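Local coordinates for 39 kDa initiator binding protein (PDB 1PP7) that binds the initiator element of core promoters in Trichomonas vaginalis through the DNA-binding domain held in this fragment, and so probably takes part in starting transcription, at residues L22-S26 with S27-N31; A46-P49 with Q50-E53; G109-R112 with N113-F116. One frame throughout, in Å; residues are numbered along the deposited sequence.

Contact 1. Residues L22-S26 with S27-N31; sequences LKRKS and SRDPN. With nucleotides of chain A; nucleotides of chain B.
Arg-24 and Asp-29 pair across a DNA-binding loop that joins helix 16-23 to helix 34-45. The loop belongs to the initiator-binding domain, a member of the helix-turn-helix clan.

The ionic contact is a salt bridge. The arginine chain runs extended from CG to NE, with CG anti to the backbone N (chi1 176°), and this carries the guanidinium across the turn. Its edge meets a single carboxylate oxygen: Arg-24 NH2 lies 2.6 Å from Asp-29 OD1, on the anti side of the carboxylate. Arg-24 NH1 bonds weakly to the same oxygen. The two flat groups stand 67° apart.

Two side-chain turns shape the backbone. Ser-27 OG accepts from Asp-29 N at 3.0 Å, an ST turn. Asp-29 OD2 accepts from Asn-31 N at 3.1 Å from above the carboxylate plane, an Asx turn. Asp-29 therefore uses one oxygen for the arginine and the other for the chain.

Lys-25 and Arg-28 reach the DNA, and Ser-26 OG makes a weak bond to a phosphate. The guanidinium of Arg-28 lays one face over the sugar of DT4 of chain A, and Arg-28 NH2 bonds to O2 of a second thymine, on the minor-groove side. Lys-25 CD packs 3.3 Å from O4' of DA12 of chain B, while Lys-25 NZ donates to O4' of DA11 of chain B at 3.0 Å.

Contact 2. Residues A46-P49 with Q50-E53; sequences ASNP and QLEE
Asn-48 O accepts from Glu-52 N at 2.8 Å, and Pro-49 O accepts from Glu-53 N at 3.1 Å, as the backbone turns from the end of helix 34-45 into helix 49-55.

Asn-48 is the N-cap of the second helix. Its CG is anti to the backbone N (chi1 -168°), and from there the amide bends back over the first turn. Asn-48 OD1 accepts from Leu-51 N at 3.1 Å. The N-H points nearly straight at the oxygen (166°), but the donor sits above the amide plane. The same oxygen lies 3.4 Å from Leu-51 CB, and the two side chains cross obliquely. Asn-48 ND2 faces the other way and bonds to the hydroxyl of Tyr-44 in helix 34-45. The amide is thus held at both ends.

Pro-49 opens the helix just after the cap. Glu-52 is extended beyond CG and reaches back beside the incoming chain. Its OE1 is 3.7 Å from Pro-49 CA, and its OE2 is 4.0 Å from Ala-46 CA. Leu-51 is buried and touches Leu-45 of helix 34-45 and Leu-14.

The capping oxygen satisfies an N-H that has no helical acceptor in the first turn. The carboxylate of Glu-52, turned back toward the N-terminal end, may interact favourably with the helix dipole.

Contact 3. Residues G109-R112 with N113-F116; sequences GFTR and NSVF
Thr-111 and Ser-114 face each other across a tight turn and share its main backbone bonds. Thr-111 N donates to Ser-114 O at 2.7 Å, almost straight (176°). Ser-114 N returns a bond to Thr-111 O at 3.1 Å. Further out, Phe-116 N donates to Gly-109 O at 2.9 Å.

The hydroxyls of the pair also meet: Thr-111 OG1 and Ser-114 OG are 3.2 Å apart and hydrogen-bonded. Thr-111 OG1 lies between its own backbone N and carbonyl carbon (chi1 70°), turned toward the opposite strand. A water links this oxygen to Asn-113 OD1, to which it donates.

These bonds make a small antiparallel beta hairpin of strands 110-111 and 114-115. Thr-111 with Ser-114 is its hydrogen-bonded pair, and Phe-110 with Val-115 its non-hydrogen-bonded pair.

The apolar contacts lie on the other face. Phe-110 and Val-115 run side by side, with Phe-110 CD2 3.7 Å from Val-115 CG1. This face turns to helix 34-45: Phe-110 meets the ring of His-39 edge-to-face, and Val-115 touches it too. His-39 is a zinc-binding residue. At the open end, Gly-109 CA sits over one face of the Phe-116 ring in a CH-pi contact, 4.0 Å from the ring centroid.

How the contacts relate
The three contacts follow one another along the chain, and none touches another. Helix 34-45 is the common element. Contact 1 ends in the loop before it, and contact 2 opens in the loop after it. Contact 3 is a hairpin near the end of the modelled chain that packs against its side. Centre to centre, contact 1 is about 24 Å from contact 2 and 18 Å from contact 3; contacts 2 and 3 are about 19 Å apart. Contact 1 meets the DNA directly. The nearest atom of contact 2 is about 16 Å from the nucleic acid, that of contact 3 about 10 Å. The DNA-contacting loop thus lies apart from the helix cap and hairpin of this domain.

Contact 1. Residues L22-S26 with S27-N31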
loop_
_atom_site.group_PDB
_atom_site.type_symbol
_atom_site.label_atom_id
_atom_site.label_comp_id
_atom_site.label_asym_id
_atom_site.label_seq_id
_atom_site.Cartn_x
_atom_site.Cartn_y
_atom_site.Cartn_z
ATOM N N LEU C 22 6.689 8.271 -0.399
ATOM C CA LEU C 22 6.581 7.179 -1.334
ATOM C C LEU C 22 7.752 7.193 -2.274
ATOM O O LEU C 22 8.259 6.162 -2.684
ATOM C CB LEU C 22 5.281 7.298 -2.091
ATOM C CG LEU C 22 4.138 6.755 -1.224
ATOM C CD1 LEU C 22 2.741 7.124 -1.802
ATOM C CD2 LEU C 22 4.356 5.250 -1.080
ATOM N N LYS C 23 8.217 8.382 -2.582
ATOM C CA LYS C 23 9.335 8.545 -3.504
ATOM C C LYS C 23 10.679 8.247 -2.817
ATOM O O LYS C 23 11.651 7.833 -3.447
ATOM C CB LYS C 23 9.306 9.982 -4.072
ATOM C CG LYS C 23 9.838 10.143 -5.496
ATOM C CD LYS C 23 9.567 11.561 -6.031
ATOM C CE LYS C 23 8.066 11.853 -6.192
ATOM N NZ LYS C 23 7.799 13.194 -6.821
ATOM N N ARG C 24 10.708 8.394 -1.511
ATOM C CA ARG C 24 11.948 8.212 -0.790
ATOM C C ARG C 24 12.558 6.828 -0.883
ATOM O O ARG C 24 11.859 5.830 -0.697
ATOM C CB ARG C 24 11.725 8.610 0.654
ATOM C CG ARG C 24 12.873 8.398 1.549
ATOM C CD ARG C 24 12.441 8.651 2.981
ATOM N NE ARG C 24 13.603 8.476 3.841
ATOM C CZ ARG C 24 13.619 8.543 5.166
ATOM N NH1 ARG C 24 12.519 8.786 5.874
ATOM N NH2 ARG C 24 14.772 8.357 5.768
ATOM N N LYS C 25 13.870 6.787 -1.163
ATOM C CA LYS C 25 14.629 5.532 -1.278
ATOM C C LYS C 25 14.515 4.731 0.021
ATOM O O LYS C 25 14.428 5.310 1.097
ATOM C CB LYS C 25 16.122 5.833 -1.601
ATOM C CG LYS C 25 17.181 4.785 -1.062
ATOM C CD LYS C 25 18.246 4.249 -2.109
ATOM C CE LYS C 25 17.642 3.441 -3.308
ATOM N NZ LYS C 25 18.670 2.615 -4.038
ATOM N N SER C 26 14.496 3.404 -0.093
ATOM C CA SER C 26 14.414 2.476 1.049
ATOM C C SER C 26 15.796 2.237 1.652
ATOM O O SER C 26 16.657 1.631 1.001
ATOM C CB SER C 26 13.860 1.137 0.580
ATOM O OG SER C 26 12.872 1.348 -0.399
ATOM N N SER C 27 16.000 2.689 2.887
ATOM C CA SER C 27 17.292 2.538 3.567
ATOM C C SER C 27 17.083 1.791 4.877
ATOM O O SER C 27 16.184 0.974 4.985
ATOM C CB SER C 27 17.928 3.922 3.844
ATOM O OG SER C 27 17.317 4.619 4.947
ATOM N N ARG C 28 17.925 2.056 5.870
ATOM C CA ARG C 28 17.743 1.427 7.166
ATOM C C ARG C 28 16.666 2.232 7.969
ATOM O O ARG C 28 16.143 1.733 8.965
ATOM C CB ARG C 28 19.069 1.370 7.928
ATOM C CG ARG C 28 20.234 0.744 7.160
ATOM C CD ARG C 28 20.960 1.794 6.309
ATOM N NE ARG C 28 21.269 1.326 4.951
ATOM C CZ ARG C 28 22.312 0.559 4.619
ATOM N NH1 ARG C 28 23.186 0.146 5.541
ATOM N NH2 ARG C 28 22.496 0.213 3.345
ATOM N N ASP C 29 16.336 3.461 7.549
ATOM C CA ASP C 29 15.282 4.231 8.244
ATOM C C ASP C 29 13.958 3.408 8.026
ATOM O O ASP C 29 13.559 3.158 6.886
ATOM C CB ASP C 29 15.153 5.674 7.674
ATOM C CG ASP C 29 14.059 6.493 8.397
ATOM O OD1 ASP C 29 13.788 7.731 8.111
ATOM O OD2 ASP C 29 13.438 5.860 9.303
ATOM N N PRO C 30 13.292 2.974 9.118
ATOM C CA PRO C 30 12.073 2.191 9.043
ATOM C C PRO C 30 10.938 2.896 8.362
ATOM O O PRO C 30 10.032 2.211 7.873
ATOM C CB PRO C 30 11.759 1.890 10.506
ATOM C CG PRO C 30 13.052 1.998 11.164
ATOM C CD PRO C 30 13.605 3.224 10.528
ATOM N N ASN C 31 10.946 4.235 8.334
ATOM C CA ASN C 31 9.846 4.920 7.642
ATOM C C ASN C 31 10.035 4.923 6.150
ATOM O O ASN C 31 9.087 5.148 5.367
ATOM C CB ASN C 31 9.641 6.343 8.155
ATOM C CG ASN C 31 8.987 6.358 9.531
ATOM O OD1 ASN C 31 9.625 6.704 10.557
ATOM N ND2 ASN C 31 7.703 5.951 9.575
ATOM P P DT A 4 23.917 -6.232 5.937
ATOM O OP1 DT A 4 23.626 -6.504 7.380
ATOM O OP2 DT A 4 24.026 -7.368 4.972
ATOM O "O5'" DT A 4 22.824 -5.212 5.372
ATOM C "C5'" DT A 4 22.802 -3.875 5.852
ATOM C "C4'" DT A 4 21.681 -3.133 5.191
ATOM O "O4'" DT A 4 22.050 -2.634 3.887
ATOM C "C3'" DT A 4 20.472 -4.031 4.983
ATOM O "O3'" DT A 4 19.356 -3.220 5.290
ATOM C "C2'" DT A 4 20.541 -4.372 3.506
ATOM C "C1'" DT A 4 21.125 -3.094 2.924
ATOM N N1 DT A 4 21.859 -3.246 1.654
ATOM C C2 DT A 4 21.807 -2.212 0.728
ATOM O O2 DT A 4 21.160 -1.186 0.907
ATOM N N3 DT A 4 22.543 -2.433 -0.423
ATOM C C4 DT A 4 23.299 -3.561 -0.713
ATOM O O4 DT A 4 23.895 -3.649 -1.791
ATOM C C5 DT A 4 23.313 -4.583 0.318
ATOM C C7 DT A 4 24.161 -5.804 0.121
ATOM C C6 DT A 4 22.583 -4.382 1.416
ATOM P P DA B 12 21.521 8.306 -3.510
ATOM O OP1 DA B 12 20.432 8.903 -4.342
ATOM O OP2 DA B 12 22.948 8.766 -3.678
ATOM O "O5'" DA B 12 21.079 8.406 -1.982
ATOM C "C5'" DA B 12 19.788 7.967 -1.576
ATOM C "C4'" DA B 12 19.889 7.144 -0.312
ATOM O "O4'" DA B 12 20.638 5.929 -0.566
ATOM C "C3'" DA B 12 20.604 7.852 0.830
ATOM O "O3'" DA B 12 19.900 7.648 2.071
ATOM C "C2'" DA B 12 21.992 7.226 0.805
ATOM C "C1'" DA B 12 21.726 5.815 0.324
ATOM N N9 DA B 12 22.834 5.178 -0.401
ATOM C C8 DA B 12 23.591 5.716 -1.426
ATOM N N7 DA B 12 24.484 4.887 -1.914
ATOM C C5 DA B 12 24.323 3.726 -1.152
ATOM C C6 DA B 12 24.967 2.444 -1.196
ATOM N N6 DA B 12 25.952 2.145 -2.038
ATOM N N1 DA B 12 24.542 1.484 -0.328
ATOM C C2 DA B 12 23.552 1.808 0.538
ATOM N N3 DA B 12 22.886 2.983 0.683
ATOM C C4 DA B 12 23.318 3.899 -0.207
ATOM P P DA B 11 21.620 4.822 -9.236
ATOM O OP1 DA B 11 20.675 5.701 -9.993
ATOM O OP2 DA B 11 23.038 4.674 -9.692
ATOM O "O5'" DA B 11 21.657 5.262 -7.704
ATOM C "C5'" DA B 11 20.443 5.307 -6.955
ATOM C "C4'" DA B 11 20.728 5.296 -5.476
ATOM O "O4'" DA B 11 21.107 3.978 -5.016
ATOM C "C3'" DA B 11 21.861 6.223 -5.046
ATOM O "O3'" DA B 11 21.522 6.729 -3.767
ATOM C "C2'" DA B 11 23.020 5.269 -4.856
ATOM C "C1'" DA B 11 22.270 4.120 -4.229
ATOM N N9 DA B 11 22.969 2.850 -4.230
ATOM C C8 DA B 11 24.037 2.466 -5.001
ATOM N N7 DA B 11 24.425 1.228 -4.782
ATOM C C5 DA B 11 23.559 0.776 -3.794
ATOM C C6 DA B 11 23.437 -0.449 -3.155
ATOM N N6 DA B 11 24.220 -1.488 -3.421
ATOM N N1 DA B 11 22.466 -0.582 -2.226
ATOM C C2 DA B 11 21.670 0.474 -1.971
ATOM N N3 DA B 11 21.684 1.684 -2.514
ATOM C C4 DA B 11 22.663 1.769 -3.435
#

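Contact 2. Residues A46-P49 with Q50-E53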
loop_
_atom_site.group_PDB
_atom_site.type_symbol
_atom_site.label_atom_id
_atom_site.label_comp_id
_atom_site.label_asym_id
_atom_site.label_seq_id
_atom_site.Cartn_x
_atom_site.Cartn_y
_atom_site.Cartn_z
ATOM N N ALA C 46 -7.720 5.797 4.410
ATOM C CA ALA C 46 -8.827 5.580 5.347
ATOM C C ALA C 46 -9.667 6.814 5.532
ATOM O O ALA C 46 -10.845 6.722 5.879
ATOM C CB ALA C 46 -8.291 5.130 6.699
ATOM N N SER C 47 -9.054 7.969 5.308
ATOM C CA SER C 47 -9.733 9.250 5.435
ATOM C C SER C 47 -10.104 9.892 4.076
ATOM O O SER C 47 -10.761 10.941 4.038
ATOM C CB SER C 47 -8.841 10.224 6.194
ATOM O OG SER C 47 -7.788 10.666 5.344
ATOM N N ASN C 48 -9.652 9.308 2.968
ATOM C CA ASN C 48 -9.981 9.859 1.649
ATOM C C ASN C 48 -10.673 8.721 0.905
ATOM O O ASN C 48 -10.003 7.992 0.175
ATOM C CB ASN C 48 -8.705 10.261 0.915
ATOM C CG ASN C 48 -8.964 11.107 -0.349
ATOM O OD1 ASN C 48 -10.004 10.976 -1.013
ATOM N ND2 ASN C 48 -7.979 11.964 -0.701
ATOM N N PRO C 49 -12.004 8.526 1.123
ATOM C CA PRO C 49 -12.889 7.502 0.529
ATOM C C PRO C 49 -12.870 7.471 -0.983
ATOM O O PRO C 49 -12.904 6.398 -1.585
ATOM C CB PRO C 49 -14.282 7.894 1.001
ATOM C CG PRO C 49 -14.059 8.625 2.212
ATOM C CD PRO C 49 -12.754 9.344 2.092
ATOM N N GLN C 50 -12.833 8.650 -1.590
ATOM C CA GLN C 50 -12.840 8.782 -3.043
ATOM C C GLN C 50 -11.542 8.217 -3.573
ATOM O O GLN C 50 -11.544 7.314 -4.387
ATOM C CB GLN C 50 -13.045 10.272 -3.447
ATOM C CG GLN C 50 -12.662 10.666 -4.899
ATOM C CD GLN C 50 -12.878 12.186 -5.220
ATOM O OE1 GLN C 50 -12.215 13.076 -4.627
ATOM N NE2 GLN C 50 -13.803 12.477 -6.161
ATOM N N LEU C 51 -10.422 8.710 -3.082
ATOM C CA LEU C 51 -9.149 8.211 -3.562
ATOM C C LEU C 51 -8.966 6.722 -3.226
ATOM O O LEU C 51 -8.443 5.950 -4.022
ATOM C CB LEU C 51 -8.019 9.023 -2.944
ATOM C CG LEU C 51 -7.037 9.596 -3.958
ATOM C CD1 LEU C 51 -5.783 10.005 -3.223
ATOM C CD2 LEU C 51 -6.719 8.567 -5.025
ATOM N N GLU C 52 -9.382 6.333 -2.031
ATOM C CA GLU C 52 -9.287 4.955 -1.584
ATOM C C GLU C 52 -9.992 4.057 -2.586
ATOM O O GLU C 52 -9.538 2.946 -2.791
ATOM C CB GLU C 52 -9.899 4.866 -0.196
ATOM C CG GLU C 52 -10.170 3.512 0.364
ATOM C CD GLU C 52 -10.797 3.600 1.790
ATOM O OE1 GLU C 52 -11.850 4.297 2.003
ATOM O OE2 GLU C 52 -10.215 2.959 2.704
ATOM N N GLU C 53 -11.077 4.560 -3.209
ATOM C CA GLU C 53 -11.881 3.858 -4.260
ATOM C C GLU C 53 -11.001 3.701 -5.518
ATOM O O GLU C 53 -10.675 2.593 -5.954
ATOM C CB GLU C 53 -13.116 4.692 -4.762
ATOM C CG GLU C 53 -14.494 4.736 -3.995
ATOM C CD GLU C 53 -15.515 5.796 -4.600
ATOM O OE1 GLU C 53 -16.688 5.913 -4.128
ATOM O OE2 GLU C 53 -15.138 6.524 -5.553
#

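Contact 3. Residues G109-R112 with N113-F116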
loop_
_atom_site.group_PDB
_atom_site.type_symbol
_atom_site.label_atom_id
_atom_site.label_comp_id
_atom_site.label_asym_id
_atom_site.label_seq_id
_atom_site.Cartn_x
_atom_site.Cartn_y
_atom_site.Cartn_z
ATOM N N GLY C 109 1.165 -8.546 12.864
ATOM C CA GLY C 109 1.523 -7.269 13.442
ATOM C C GLY C 109 1.280 -6.082 12.507
ATOM O O GLY C 109 1.751 -4.955 12.760
ATOM N N PHE C 110 0.552 -6.331 11.423
ATOM C CA PHE C 110 0.255 -5.291 10.472
ATOM C C PHE C 110 -1.284 -5.076 10.548
ATOM O O PHE C 110 -2.096 -5.842 9.998
ATOM C CB PHE C 110 0.768 -5.742 9.093
ATOM C CG PHE C 110 0.659 -4.690 8.032
ATOM C CD1 PHE C 110 -0.537 -4.521 7.308
ATOM C CD2 PHE C 110 1.718 -3.808 7.795
ATOM C CE1 PHE C 110 -0.666 -3.487 6.378
ATOM C CE2 PHE C 110 1.584 -2.761 6.853
ATOM C CZ PHE C 110 0.393 -2.607 6.153
ATOM N N THR C 111 -1.672 -4.011 11.231
ATOM C CA THR C 111 -3.082 -3.734 11.449
ATOM C C THR C 111 -3.385 -2.257 11.379
ATOM O O THR C 111 -2.467 -1.419 11.255
ATOM C CB THR C 111 -3.525 -4.187 12.872
ATOM O OG1 THR C 111 -2.937 -3.326 13.870
ATOM C CG2 THR C 111 -3.047 -5.552 13.161
ATOM N N ARG C 112 -4.687 -1.974 11.521
ATOM C CA ARG C 112 -5.258 -0.634 11.523
ATOM C C ARG C 112 -4.357 0.271 12.327
ATOM O O ARG C 112 -4.027 1.340 11.861
ATOM C CB ARG C 112 -6.670 -0.664 12.126
ATOM C CG ARG C 112 -7.523 0.621 11.990
ATOM C CD ARG C 112 -8.695 0.451 11.013
ATOM N NE ARG C 112 -9.533 -0.710 11.325
ATOM C CZ ARG C 112 -10.602 -1.072 10.621
ATOM N NH1 ARG C 112 -10.967 -0.375 9.557
ATOM N NH2 ARG C 112 -11.322 -2.122 10.989
ATOM N N ASN C 113 -3.957 -0.137 13.526
ATOM C CA ASN C 113 -3.049 0.696 14.322
ATOM C C ASN C 113 -1.714 0.079 14.764
ATOM O O ASN C 113 -1.179 0.386 15.836
ATOM C CB ASN C 113 -3.768 1.357 15.526
ATOM C CG ASN C 113 -4.598 0.388 16.332
ATOM O OD1 ASN C 113 -4.086 -0.641 16.805
ATOM N ND2 ASN C 113 -5.899 0.698 16.490
ATOM N N SER C 114 -1.151 -0.794 13.940
ATOM C CA SER C 114 0.155 -1.310 14.282
ATOM C C SER C 114 0.882 -1.821 13.065
ATOM O O SER C 114 0.262 -2.352 12.154
ATOM C CB SER C 114 0.071 -2.405 15.405
ATOM O OG SER C 114 0.007 -3.771 14.956
ATOM N N VAL C 115 2.196 -1.590 13.038
ATOM C CA VAL C 115 3.118 -2.123 12.006
ATOM C C VAL C 115 4.342 -2.625 12.789
ATOM O O VAL C 115 5.171 -1.806 13.198
ATOM C CB VAL C 115 3.777 -1.104 11.127
ATOM C CG1 VAL C 115 4.066 -1.747 9.748
ATOM C CG2 VAL C 115 3.031 0.188 11.144
ATOM N N PHE C 116 4.500 -3.939 12.957
ATOM C CA PHE C 116 5.641 -4.474 13.729
ATOM C C PHE C 116 6.882 -4.808 12.969
ATOM O O PHE C 116 6.892 -4.788 11.742
ATOM C CB PHE C 116 5.259 -5.766 14.451
ATOM C CG PHE C 116 4.210 -5.599 15.489
ATOM C CD1 PHE C 116 3.775 -6.699 16.200
ATOM C CD2 PHE C 116 3.711 -4.337 15.808
ATOM C CE1 PHE C 116 2.894 -6.549 17.201
ATOM C CE2 PHE C 116 2.813 -4.177 16.827
ATOM C CZ PHE C 116 2.398 -5.279 17.535
HETATM O O HOH W 1 -3.447 -3.374 16.838
#